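Local atomic coordinates of tRNA (guanine-N(1)-)-methyltransferase (Corynebacterium diphtheriae, PDB entry 7KFF), a protein that catalyses the methylation of a guanine base of tRNA at its N1 atom, probably with S-adenosyl-L-methionine as the methyl donor. Residues S157-I162 against T183-E188; E27-L32 against V48-L53; G38-I41 against L45-V48; S63-P68 against P73-K78; R54-D59 against L86-T91. One frame throughout, in Å; residues are numbered along the deposited sequence.

How the interactions relate
Interactions 2 and 3 are the buried, apolar contacts: both cover strand 46-52, share Val48, and differ in that interaction 3 adds a backbone hydrogen bond at a helix end. Interaction 1 lies at the surface and consists of a salt bridge from the loop leading into strand 161-165 to the start of strand 185-190 of the same parallel sheet. Interaction 4, a partly buried hairpin, has the most backbone bonding of the five and touches the second subunit. Interaction 5, also partly buried, combines an indole-carboxylate bond with an apolar contact; it meets interaction 2 where Trp56 and Val89 both pack on His51, and interaction 1 where Tyr184 OH reaches Leu86 O, probably in a hydrogen bond.

Interaction 1 (S157-I162 against T183-E188); sequences SNEEHI and TYRVRE
Glu159 and Arg185 approach from opposite directions and meet as an end-on carboxylate-guanidinium pair, the one contact of note between 157-162 and 183-188. The two flat groups are nearly coplanar, their planes 15° apart, and each oxygen takes one terminal nitrogen. Arg185 NH2 donates to Glu159 OE1 over 2.7 Å with an N-H...O angle of 172°. Arg185 NH1 reaches Glu159 OE2 over 2.8 Å in an equally straight bond. Both oxygens are used on their syn side and lie close to the guanidinium plane. This is the end-on, two-nitrogen grip, which combines charge attraction with two parallel bonds and fixes the rotation of both groups.

Neither chain arrives fully stretched. Glu159 folds over at chi2 (-73°), while Arg185 bends at chi3, and these turns bring the ends into line. Arg185 NH2 has a second acceptor in the backbone oxygen of Lys135, so the guanidinium has a second tie besides the carboxylate. Within 183-188, Arg187 NE also donates to Glu188 O, at 2.9 Å, from above the carbonyl plane.

Glu159 comes just before strand 161-165, and Arg185 opens strand 185-190. Strand 137-141 runs between those two, and the Glu159 side chain lies against Leu137 while the Arg185 backbone bonds to Pro136. The salt bridge therefore spans the intervening strand where its two neighbours begin. It is a surface link across non-adjacent strands of a parallel sheet, here the central sheet of a SPOUT-family methyltransferase domain.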
# COMPACT_ATOMS: atom_id res chain seq x y z
N SER A 157 10.95 -12.15 4.16
CA SER A 157 12.15 -11.67 4.85
C SER A 157 13.27 -12.71 4.83
O SER A 157 14.43 -12.35 5.07
CB SER A 157 11.83 -11.26 6.30
OG SER A 157 11.56 -12.35 7.14
N ASN A 158 12.95 -13.97 4.51
CA ASN A 158 13.95 -15.03 4.42
C ASN A 158 14.56 -15.18 3.03
O ASN A 158 15.47 -16.01 2.85
CB ASN A 158 13.31 -16.35 4.83
CG ASN A 158 12.95 -16.37 6.30
OD1 ASN A 158 13.83 -16.48 7.15
ND2 ASN A 158 11.67 -16.25 6.60
N GLU A 159 14.08 -14.43 2.05
CA GLU A 159 14.57 -14.60 0.69
C GLU A 159 15.95 -13.98 0.51
O GLU A 159 16.26 -12.92 1.07
CB GLU A 159 13.60 -13.93 -0.28
CG GLU A 159 12.22 -14.58 -0.35
CD GLU A 159 12.18 -15.93 -1.06
OE1 GLU A 159 13.16 -16.34 -1.73
OE2 GLU A 159 11.12 -16.60 -0.98
N GLU A 160 16.78 -14.63 -0.31
CA GLU A 160 18.05 -14.04 -0.69
C GLU A 160 17.92 -13.08 -1.86
O GLU A 160 18.74 -12.16 -1.99
CB GLU A 160 19.02 -15.14 -1.11
CG GLU A 160 19.31 -16.15 -0.04
CD GLU A 160 20.28 -17.21 -0.52
OE1 GLU A 160 20.47 -18.21 0.20
OE2 GLU A 160 20.86 -17.05 -1.62
N HIS A 161 16.95 -13.29 -2.75
CA HIS A 161 16.82 -12.53 -3.98
C HIS A 161 15.35 -12.41 -4.33
O HIS A 161 14.69 -13.43 -4.61
CB HIS A 161 17.56 -13.23 -5.13
CG HIS A 161 17.70 -12.38 -6.35
ND1 HIS A 161 18.04 -12.90 -7.58
CD2 HIS A 161 17.57 -11.05 -6.52
CE1 HIS A 161 18.12 -11.92 -8.45
NE2 HIS A 161 17.83 -10.79 -7.84
N ILE A 162 14.86 -11.17 -4.33
CA ILE A 162 13.51 -10.84 -4.77
C ILE A 162 13.61 -9.91 -5.97
O ILE A 162 14.29 -8.88 -5.92
CB ILE A 162 12.66 -10.21 -3.65
CG1 ILE A 162 12.66 -11.08 -2.39
CG2 ILE A 162 11.24 -10.01 -4.18
CD1 ILE A 162 11.86 -10.49 -1.23
N THR A 183 11.79 -19.94 -14.42
CA THR A 183 12.99 -19.35 -13.84
C THR A 183 12.81 -18.91 -12.40
O THR A 183 13.78 -18.87 -11.64
CB THR A 183 13.40 -18.12 -14.68
OG1 THR A 183 13.60 -18.55 -16.03
CG2 THR A 183 14.66 -17.48 -14.15
N TYR A 184 11.59 -18.55 -12.03
CA TYR A 184 11.30 -17.95 -10.74
C TYR A 184 10.18 -18.72 -10.05
O TYR A 184 9.34 -19.33 -10.70
CB TYR A 184 10.76 -16.53 -10.94
CG TYR A 184 11.71 -15.50 -11.51
CD1 TYR A 184 12.45 -14.69 -10.66
CD2 TYR A 184 11.82 -15.29 -12.89
CE1 TYR A 184 13.29 -13.73 -11.15
CE2 TYR A 184 12.67 -14.33 -13.39
CZ TYR A 184 13.40 -13.55 -12.50
OH TYR A 184 14.25 -12.56 -12.92
N ARG A 185 10.14 -18.60 -8.71
CA ARG A 185 8.88 -18.79 -7.99
C ARG A 185 8.09 -17.49 -8.14
O ARG A 185 8.61 -16.43 -7.80
CB ARG A 185 9.17 -19.08 -6.52
CG ARG A 185 9.70 -20.50 -6.28
CD ARG A 185 10.22 -20.71 -4.84
NE ARG A 185 11.42 -19.91 -4.61
CZ ARG A 185 11.55 -18.93 -3.72
NH1 ARG A 185 10.57 -18.61 -2.88
NH2 ARG A 185 12.69 -18.25 -3.65
N VAL A 186 6.88 -17.56 -8.69
CA VAL A 186 6.14 -16.36 -9.10
C VAL A 186 4.95 -16.15 -8.17
O VAL A 186 4.18 -17.08 -7.92
CB VAL A 186 5.68 -16.45 -10.56
CG1 VAL A 186 4.92 -15.21 -10.98
CG2 VAL A 186 6.87 -16.69 -11.47
N ARG A 187 4.79 -14.92 -7.69
CA ARG A 187 3.63 -14.52 -6.90
C ARG A 187 3.09 -13.21 -7.44
O ARG A 187 3.79 -12.19 -7.47
CB ARG A 187 4.02 -14.39 -5.43
CG ARG A 187 3.01 -13.66 -4.59
CD ARG A 187 1.66 -14.42 -4.33
NE ARG A 187 0.82 -13.54 -3.54
CZ ARG A 187 0.87 -13.42 -2.22
NH1 ARG A 187 0.17 -12.50 -1.60
NH2 ARG A 187 1.62 -14.24 -1.53
N GLU A 188 1.83 -13.21 -7.82
CA GLU A 188 1.07 -11.99 -8.08
C GLU A 188 0.49 -11.50 -6.76
O GLU A 188 -0.04 -12.30 -5.98
CB GLU A 188 -0.06 -12.28 -9.07
CG GLU A 188 0.44 -12.52 -10.51
CD GLU A 188 -0.63 -13.06 -11.44
OE1 GLU A 188 -1.18 -14.14 -11.18
OE2 GLU A 188 -0.91 -12.40 -12.46

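Interaction 2 (E27-L32 against V48-L53); sequences EYLDPL and VGVHDL
Val48 and Val50 both place CG1 anti to the backbone N (chi1 175° and -178°), which leaves CG2 beside that nitrogen and presents a pair of methyls to Leu29 and Leu32. Each leucine has CG anti to its own carbonyl carbon, but the two use different parts of the chain. Leu29 touches with its root: CB lies 3.9 Å from Val50 CG2. The other branch is only slightly farther, Leu29 CB to Val50 CG1 being 4.2 Å, so CB sits across both methyls. Leu32 touches with its tip, CD1 coming to 3.8 Å from Val48 CG1, and the two side chains cross obliquely. The contact is purely apolar, with no hydrogen bond between the segments.

The spacing of the leucines follows from the backbone. Segment 27-32 is 3-10 in conformation, as the bond from Leu32 N to Leu29 O (2.9 Å) indicates, so residues three apart return to nearly the same side. On the strand, Val48 and Val50 are two apart and share a face. The two spacings are close enough for both pairs to meet: Leu29 CA is nearest Val50 CA at 7.3 Å, and Leu32 CA nearest Val48 CA at 7.6 Å.

The 3-10 turn thus covers one face of strand 46-52, an edge strand of the parallel sheet within this chain. Leu29 also rests on Val21 and Thr23 of the adjacent strand 17-23, whereas Leu32 reaches Leu204 and Ala207 of helix 200-211. From the same turn, Tyr28 and Pro31 pack on Pro31 and Tyr28 of the second subunit.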
# COMPACT_ATOMS: atom_id res chain seq x y z
N GLU A 27 13.38 6.20 -11.26
CA GLU A 27 13.44 7.25 -10.25
C GLU A 27 12.39 7.05 -9.16
O GLU A 27 12.57 7.54 -8.03
CB GLU A 27 13.27 8.61 -10.94
CG GLU A 27 11.95 8.84 -11.72
CD GLU A 27 11.93 8.36 -13.19
OE1 GLU A 27 12.73 7.49 -13.59
OE2 GLU A 27 11.10 8.89 -13.95
N TYR A 28 11.29 6.36 -9.47
CA TYR A 28 10.24 6.15 -8.47
C TYR A 28 10.79 5.34 -7.30
O TYR A 28 10.27 5.41 -6.18
CB TYR A 28 9.06 5.44 -9.12
CG TYR A 28 7.72 5.74 -8.45
CD1 TYR A 28 7.42 5.25 -7.18
CD2 TYR A 28 6.75 6.49 -9.10
CE1 TYR A 28 6.19 5.53 -6.57
CE2 TYR A 28 5.52 6.75 -8.50
CZ TYR A 28 5.26 6.26 -7.24
OH TYR A 28 4.03 6.52 -6.64
N LEU A 29 11.82 4.53 -7.55
CA LEU A 29 12.38 3.68 -6.51
C LEU A 29 13.48 4.35 -5.70
O LEU A 29 14.10 3.69 -4.86
CB LEU A 29 12.87 2.37 -7.10
CG LEU A 29 11.83 1.37 -7.60
CD1 LEU A 29 10.77 1.03 -6.53
CD2 LEU A 29 11.12 1.82 -8.89
N ASP A 30 13.70 5.63 -5.91
CA ASP A 30 14.70 6.34 -5.11
C ASP A 30 14.48 6.18 -3.59
O ASP A 30 15.46 6.10 -2.85
CB ASP A 30 14.77 7.82 -5.50
CG ASP A 30 15.49 8.07 -6.83
OD1 ASP A 30 16.11 7.15 -7.40
OD2 ASP A 30 15.46 9.23 -7.30
N PRO A 31 13.24 6.06 -3.09
CA PRO A 31 13.07 5.88 -1.64
C PRO A 31 13.59 4.57 -1.08
O PRO A 31 13.73 4.45 0.15
CB PRO A 31 11.56 6.05 -1.42
CG PRO A 31 11.13 6.93 -2.55
CD PRO A 31 11.97 6.45 -3.73
N LEU A 32 13.95 3.59 -1.93
CA LEU A 32 14.61 2.40 -1.41
C LEU A 32 15.98 2.73 -0.83
O LEU A 32 16.56 1.89 -0.14
CB LEU A 32 14.77 1.34 -2.50
CG LEU A 32 13.50 0.72 -3.07
CD1 LEU A 32 13.84 -0.25 -4.18
CD2 LEU A 32 12.69 -0.00 -1.98
N VAL A 48 20.35 -3.21 -3.59
CA VAL A 48 19.24 -2.80 -4.44
C VAL A 48 19.74 -2.53 -5.85
O VAL A 48 20.67 -1.73 -6.05
CB VAL A 48 18.55 -1.54 -3.90
CG1 VAL A 48 17.48 -1.04 -4.85
CG2 VAL A 48 18.00 -1.81 -2.50
N GLY A 49 19.07 -3.16 -6.82
CA GLY A 49 19.25 -2.84 -8.22
C GLY A 49 17.94 -2.41 -8.85
O GLY A 49 16.93 -3.10 -8.71
N VAL A 50 17.94 -1.29 -9.56
CA VAL A 50 16.77 -0.77 -10.25
C VAL A 50 17.11 -0.68 -11.73
O VAL A 50 18.12 -0.06 -12.10
CB VAL A 50 16.33 0.60 -9.69
CG1 VAL A 50 15.07 1.05 -10.42
CG2 VAL A 50 16.08 0.49 -8.19
N HIS A 51 16.28 -1.30 -12.57
CA HIS A 51 16.57 -1.47 -13.99
C HIS A 51 15.48 -0.87 -14.85
O HIS A 51 14.30 -1.18 -14.67
CB HIS A 51 16.70 -2.96 -14.34
CG HIS A 51 17.58 -3.71 -13.40
ND1 HIS A 51 18.94 -3.74 -13.54
CD2 HIS A 51 17.29 -4.42 -12.29
CE1 HIS A 51 19.47 -4.46 -12.56
NE2 HIS A 51 18.49 -4.88 -11.79
N ASP A 52 15.88 -0.05 -15.83
CA ASP A 52 14.95 0.53 -16.79
C ASP A 52 14.52 -0.54 -17.78
O ASP A 52 15.34 -1.01 -18.56
CB ASP A 52 15.66 1.68 -17.50
CG ASP A 52 14.73 2.52 -18.37
OD1 ASP A 52 13.62 2.07 -18.69
OD2 ASP A 52 15.15 3.65 -18.73
N LEU A 53 13.24 -0.88 -17.77
CA LEU A 53 12.71 -1.87 -18.70
C LEU A 53 13.03 -1.54 -20.14
O LEU A 53 13.18 -2.45 -20.97
CB LEU A 53 11.19 -1.96 -18.50
CG LEU A 53 10.43 -2.96 -19.38
CD1 LEU A 53 10.81 -4.39 -19.05
CD2 LEU A 53 8.94 -2.71 -19.27

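Interaction 3 (G38-I41 against L45-V48); sequences GKAI and LLSV
Ala40 O accepts the backbone N-H of Leu45 at 3.0 Å, with an N-H...O angle of 159°. The bond spans five residues and ties the last turn of helix 35-42 to the chain as it leaves the helix. A second backbone approach follows one residue on: Ile41 CA points its hydrogen at Leu46 O over 3.5 Å, a CA-H...O contact. The same oxygen is touched by Ile41 CG1 at 3.6 Å, so the isoleucine lies close over the Leu46 carbonyl.

These contacts belong to the beta-alpha-beta unit of strand 17-23, helix 35-42 and strand 46-52. Here the helix ends and the chain turns within a few residues to start the second strand, which runs parallel to the first beside it; Ser47 is bonded through its backbone to Met17 and Leu19.

Apolar side chains fill the angle between helix and strand. Ala40 CB sits 4.0 Å from Leu46 CB. With CG opposite its backbone N (chi1 -178°), Leu46 brings CD2 to 4.0 Å from Ile41 CG1. Further along the strand, Ile41 CD1 meets Val48 CG2 at 4.1 Å, the two side chains standing at about a right angle. Ala40 and Leu45 both also contact Val217.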
# COMPACT_ATOMS: atom_id res chain seq x y z
N GLY A 38 17.82 2.85 3.40
CA GLY A 38 19.15 3.38 3.13
C GLY A 38 20.15 3.00 4.21
O GLY A 38 21.29 2.62 3.91
N LYS A 39 19.69 3.01 5.47
CA LYS A 39 20.54 2.58 6.58
C LYS A 39 20.86 1.10 6.47
O LYS A 39 21.98 0.66 6.75
CB LYS A 39 19.83 2.81 7.91
CG LYS A 39 19.93 4.18 8.55
CD LYS A 39 20.02 5.29 7.56
CE LYS A 39 21.47 5.66 7.33
NZ LYS A 39 21.72 6.23 5.97
N ALA A 40 19.87 0.30 6.03
CA ALA A 40 20.09 -1.13 5.86
C ALA A 40 21.17 -1.40 4.83
O ALA A 40 21.99 -2.30 5.01
CB ALA A 40 18.78 -1.81 5.45
N ILE A 41 21.16 -0.65 3.73
CA ILE A 41 22.23 -0.76 2.74
C ILE A 41 23.58 -0.48 3.38
O ILE A 41 24.56 -1.21 3.16
CB ILE A 41 21.95 0.17 1.55
CG1 ILE A 41 20.71 -0.28 0.80
CG2 ILE A 41 23.16 0.24 0.62
CD1 ILE A 41 20.23 0.72 -0.24
N LEU A 45 23.02 -5.10 4.84
CA LEU A 45 21.87 -5.99 5.01
C LEU A 45 20.97 -6.00 3.79
O LEU A 45 20.09 -6.86 3.69
CB LEU A 45 21.07 -5.54 6.25
CG LEU A 45 21.82 -5.60 7.58
CD1 LEU A 45 20.99 -4.97 8.68
CD2 LEU A 45 22.15 -7.04 7.91
N LEU A 46 21.19 -5.07 2.86
CA LEU A 46 20.32 -4.91 1.71
C LEU A 46 21.17 -4.46 0.53
O LEU A 46 22.08 -3.66 0.70
CB LEU A 46 19.25 -3.86 2.01
CG LEU A 46 18.21 -3.59 0.92
CD1 LEU A 46 17.36 -4.81 0.66
CD2 LEU A 46 17.35 -2.40 1.27
N SER A 47 20.84 -4.98 -0.65
CA SER A 47 21.45 -4.59 -1.91
C SER A 47 20.31 -4.33 -2.87
O SER A 47 19.39 -5.15 -2.96
CB SER A 47 22.34 -5.71 -2.42
OG SER A 47 22.97 -5.39 -3.63
N VAL A 48 20.35 -3.21 -3.59
CA VAL A 48 19.24 -2.80 -4.44
C VAL A 48 19.74 -2.53 -5.85
O VAL A 48 20.67 -1.73 -6.05
CB VAL A 48 18.55 -1.54 -3.90
CG1 VAL A 48 17.48 -1.04 -4.85
CG2 VAL A 48 18.00 -1.81 -2.50

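Interaction 4 (S63-P68 against P73-K78); sequences SVDDSP and PGMVMK
Asp66 and Val76 form the antiparallel hydrogen-bonded pair of this contact: Val76 N donates to Asp66 O at 2.8 Å, nearly straight at 171° and in the carbonyl plane, and Asp66 N returns a bond to Val76 O at 2.9 Å. Asp65 and Met77 make the adjacent non-hydrogen-bonded pair. Beyond it Lys78 N reaches Val64 O at 2.9 Å, with the donor above the carbonyl plane.

Side chains close over this ladder. Met75, like Met77 a selenomethionine, is bent at chi2 and chi3 and curls across the opposite strand; its CE lies 3.1 Å from Asp65 OD2, while SE sits 3.7 Å from Ser67 N. On the face of Asp66 and Val76, Pro68 CB packs against Val76 CG2 at 3.8 Å. Lys78 runs extended alongside 63-65, and its NZ makes a weak hydrogen bond to Ser63 OG (3.2 Å).

A second layer holds these groups in place. Asp66 OD1 accepts the N-H of Ser67, and Ser63 N is bonded to Asp59. Met75 and Met77 join by backbone to Glu170, Gly171 and Asp173, and Ser67 O takes a bond from Thr240 of the second subunit. Lys78 is the N-cap residue of helix 79-90, and the Met77 side chain is about 7 Å from the bound S-adenosyl-L-homocysteine. The arrangement is a short two-stranded beta hairpin near the ligand and against the partner subunit.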
# COMPACT_ATOMS: atom_id res chain seq x y z
N SER A 63 9.75 0.95 -27.39
CA SER A 63 8.37 0.66 -27.05
C SER A 63 8.29 -0.51 -26.08
O SER A 63 8.94 -1.54 -26.27
CB SER A 63 7.58 0.32 -28.31
OG SER A 63 6.23 0.07 -27.99
N VAL A 64 7.48 -0.36 -25.04
CA VAL A 64 7.29 -1.41 -24.05
C VAL A 64 5.84 -1.88 -23.97
O VAL A 64 5.53 -2.76 -23.15
CB VAL A 64 7.80 -1.01 -22.66
CG1 VAL A 64 9.26 -0.64 -22.71
CG2 VAL A 64 6.95 0.11 -22.09
N ASP A 65 4.94 -1.30 -24.76
CA ASP A 65 3.51 -1.58 -24.63
C ASP A 65 2.85 -1.55 -26.00
O ASP A 65 3.38 -0.98 -26.95
CB ASP A 65 2.81 -0.60 -23.68
CG ASP A 65 2.99 0.84 -24.10
OD1 ASP A 65 4.05 1.42 -23.82
OD2 ASP A 65 2.06 1.39 -24.72
N ASP A 66 1.67 -2.16 -26.08
CA ASP A 66 0.95 -2.32 -27.33
C ASP A 66 -0.53 -2.55 -27.02
O ASP A 66 -0.90 -2.83 -25.88
CB ASP A 66 1.59 -3.47 -28.14
CG ASP A 66 1.26 -3.45 -29.62
OD1 ASP A 66 0.57 -2.53 -30.12
OD2 ASP A 66 1.74 -4.40 -30.28
N SER A 67 -1.36 -2.43 -28.05
CA SER A 67 -2.80 -2.54 -27.86
C SER A 67 -3.20 -3.95 -27.43
O SER A 67 -2.57 -4.94 -27.82
CB SER A 67 -3.51 -2.23 -29.17
OG SER A 67 -3.31 -0.89 -29.53
N PRO A 68 -4.24 -4.08 -26.61
CA PRO A 68 -4.65 -5.41 -26.16
C PRO A 68 -5.33 -6.21 -27.26
O PRO A 68 -6.14 -5.68 -28.03
CB PRO A 68 -5.64 -5.12 -25.03
CG PRO A 68 -6.17 -3.79 -25.34
CD PRO A 68 -5.05 -3.02 -25.98
N PRO A 73 -9.73 -0.39 -24.93
CA PRO A 73 -8.77 0.69 -24.74
C PRO A 73 -7.61 0.25 -23.86
O PRO A 73 -7.59 -0.84 -23.28
CB PRO A 73 -9.60 1.77 -24.04
CG PRO A 73 -10.54 0.97 -23.18
CD PRO A 73 -10.83 -0.32 -23.95
N GLY A 74 -6.64 1.12 -23.77
CA GLY A 74 -5.52 0.87 -22.92
C GLY A 74 -4.39 0.21 -23.67
O GLY A 74 -4.46 -0.08 -24.87
N MSE A 75 -3.33 -0.04 -22.93
CA MSE A 75 -2.13 -0.67 -23.46
C MSE A 75 -1.69 -1.75 -22.51
O MSE A 75 -1.92 -1.64 -21.31
CB MSE A 75 -1.04 0.39 -23.62
CG MSE A 75 -1.43 1.50 -24.59
SE MSE A 75 -1.77 0.91 -26.43
CE MSE A 75 0.12 0.99 -27.06
N VAL A 76 -1.06 -2.77 -23.05
CA VAL A 76 -0.55 -3.91 -22.31
C VAL A 76 0.95 -4.00 -22.54
O VAL A 76 1.41 -3.81 -23.67
CB VAL A 76 -1.24 -5.21 -22.79
CG1 VAL A 76 -0.67 -6.43 -22.12
CG2 VAL A 76 -2.74 -5.11 -22.57
N MSE A 77 1.71 -4.27 -21.50
CA MSE A 77 3.14 -4.36 -21.68
C MSE A 77 3.59 -5.64 -22.38
O MSE A 77 3.02 -6.72 -22.16
CB MSE A 77 3.89 -4.22 -20.37
CG MSE A 77 3.60 -2.93 -19.62
SE MSE A 77 4.52 -2.61 -17.98
CE MSE A 77 5.56 -1.04 -18.37
N LYS A 78 4.65 -5.49 -23.19
CA LYS A 78 4.98 -6.46 -24.23
C LYS A 78 5.79 -7.63 -23.69
O LYS A 78 6.80 -7.42 -23.01
CB LYS A 78 5.86 -5.77 -25.29
CG LYS A 78 5.16 -4.77 -26.17
CD LYS A 78 6.16 -4.14 -27.16
CE LYS A 78 5.51 -3.59 -28.41
NZ LYS A 78 6.49 -2.89 -29.29

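Interaction 5 (R54-D59 against L86-T91); sequences RLWAED and LDDVAT
Trp56 and Asp88 supply the polar link: the indole NE1 donates to Asp88 OD2 at 2.8 Å, and the N-H...O angle is 172°. The oxygen lies in the ring plane, at the edge of the indole. Seen from the acceptor the fit is less regular, because the donor stands 36° out of the carboxylate plane and the two flat groups are turned 52° from each other. The bond should limit rotation of the indole about its CB-CG bond.

Apolar contacts flank it. Trp56 CH2 meets Val89 CG2 at 4.1 Å, the two side chains at about a right angle, and Trp56 CZ2 is 4.0 Å from Asp88 CB. The six-membered ring also packs on His51, as does Val89.

Within 86-91, the backbone oxygen Asp88 O takes two donors, the Thr91 hydroxyl OG1 at 2.7 Å and Thr91 N, which hold Thr91 to it. The neighbouring Asp87 forms a salt bridge with Arg246 of the second subunit. Trp56 further rests on Val81, Pro84 and Ala85, docking the 3-10 turn after strand 46-52 against helix 79-90, at the flank of the parallel sheet.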
# COMPACT_ATOMS: atom_id res chain seq x y z
N ARG A 54 13.14 -0.25 -20.48
CA ARG A 54 13.41 0.13 -21.86
C ARG A 54 14.77 -0.33 -22.35
O ARG A 54 14.99 -0.37 -23.57
CB ARG A 54 13.28 1.64 -22.02
CG ARG A 54 11.85 2.10 -21.84
CD ARG A 54 11.63 3.55 -22.27
NE ARG A 54 10.42 4.02 -21.62
CZ ARG A 54 9.19 3.86 -22.07
NH1 ARG A 54 8.96 3.24 -23.22
NH2 ARG A 54 8.17 4.30 -21.35
N LEU A 55 15.68 -0.69 -21.45
CA LEU A 55 16.95 -1.25 -21.90
C LEU A 55 16.73 -2.46 -22.77
O LEU A 55 17.57 -2.78 -23.62
CB LEU A 55 17.79 -1.66 -20.70
CG LEU A 55 18.39 -0.54 -19.86
CD1 LEU A 55 19.06 -1.11 -18.62
CD2 LEU A 55 19.37 0.27 -20.68
N TRP A 56 15.61 -3.16 -22.58
CA TRP A 56 15.30 -4.38 -23.31
C TRP A 56 14.34 -4.15 -24.49
O TRP A 56 13.91 -5.12 -25.12
CB TRP A 56 14.75 -5.43 -22.35
CG TRP A 56 15.80 -5.98 -21.42
CD1 TRP A 56 16.63 -7.03 -21.67
CD2 TRP A 56 16.15 -5.49 -20.11
NE1 TRP A 56 17.47 -7.23 -20.61
CE2 TRP A 56 17.19 -6.31 -19.63
CE3 TRP A 56 15.67 -4.47 -19.30
CZ2 TRP A 56 17.75 -6.13 -18.37
CZ3 TRP A 56 16.22 -4.29 -18.06
CH2 TRP A 56 17.25 -5.12 -17.59
N ALA A 57 14.01 -2.91 -24.81
CA ALA A 57 13.16 -2.62 -25.95
C ALA A 57 14.03 -2.52 -27.20
O ALA A 57 15.07 -1.84 -27.20
CB ALA A 57 12.38 -1.32 -25.75
N GLU A 58 13.60 -3.19 -28.27
CA GLU A 58 14.46 -3.34 -29.44
C GLU A 58 14.30 -2.19 -30.44
O GLU A 58 15.30 -1.66 -30.94
CB GLU A 58 14.16 -4.67 -30.14
CG GLU A 58 14.61 -5.90 -29.36
CD GLU A 58 16.12 -6.02 -29.26
OE1 GLU A 58 16.83 -5.02 -29.49
OE2 GLU A 58 16.61 -7.13 -28.94
N ASP A 59 13.07 -1.82 -30.75
CA ASP A 59 12.83 -0.79 -31.75
C ASP A 59 13.53 0.51 -31.35
O ASP A 59 13.93 0.71 -30.19
CB ASP A 59 11.33 -0.55 -31.91
CG ASP A 59 10.64 -0.29 -30.59
OD1 ASP A 59 11.15 -0.75 -29.54
OD2 ASP A 59 9.58 0.37 -30.60
N LEU A 86 13.41 -10.21 -17.62
CA LEU A 86 13.36 -11.12 -16.49
C LEU A 86 14.42 -12.20 -16.58
O LEU A 86 14.97 -12.63 -15.56
CB LEU A 86 11.96 -11.74 -16.40
CG LEU A 86 10.89 -10.78 -15.90
CD1 LEU A 86 9.51 -11.34 -16.23
CD2 LEU A 86 11.05 -10.55 -14.43
N ASP A 87 14.71 -12.68 -17.80
CA ASP A 87 15.77 -13.66 -17.99
C ASP A 87 17.11 -13.10 -17.49
O ASP A 87 17.87 -13.77 -16.79
CB ASP A 87 15.94 -13.99 -19.47
CG ASP A 87 14.77 -14.77 -20.09
OD1 ASP A 87 13.87 -15.28 -19.37
OD2 ASP A 87 14.75 -14.87 -21.35
N ASP A 88 17.41 -11.86 -17.88
CA ASP A 88 18.71 -11.27 -17.57
C ASP A 88 18.82 -10.93 -16.08
O ASP A 88 19.87 -11.16 -15.46
CB ASP A 88 18.91 -10.00 -18.41
CG ASP A 88 19.26 -10.30 -19.87
OD1 ASP A 88 19.45 -11.48 -20.25
OD2 ASP A 88 19.37 -9.32 -20.65
N VAL A 89 17.76 -10.39 -15.50
CA VAL A 89 17.87 -10.00 -14.09
C VAL A 89 17.97 -11.22 -13.18
O VAL A 89 18.51 -11.12 -12.07
CB VAL A 89 16.69 -9.08 -13.72
CG1 VAL A 89 16.60 -8.89 -12.22
CG2 VAL A 89 16.83 -7.76 -14.44
N ALA A 90 17.46 -12.38 -13.62
CA ALA A 90 17.52 -13.55 -12.75
C ALA A 90 18.96 -13.97 -12.48
O ALA A 90 19.24 -14.60 -11.45
CB ALA A 90 16.76 -14.72 -13.37
N THR A 91 19.88 -13.62 -13.38
CA THR A 91 21.29 -13.96 -13.23
C THR A 91 22.04 -13.04 -12.27
O THR A 91 23.28 -13.04 -12.29
CB THR A 91 21.99 -13.89 -14.59
OG1 THR A 91 22.17 -12.51 -14.94
CG2 THR A 91 21.19 -14.59 -15.67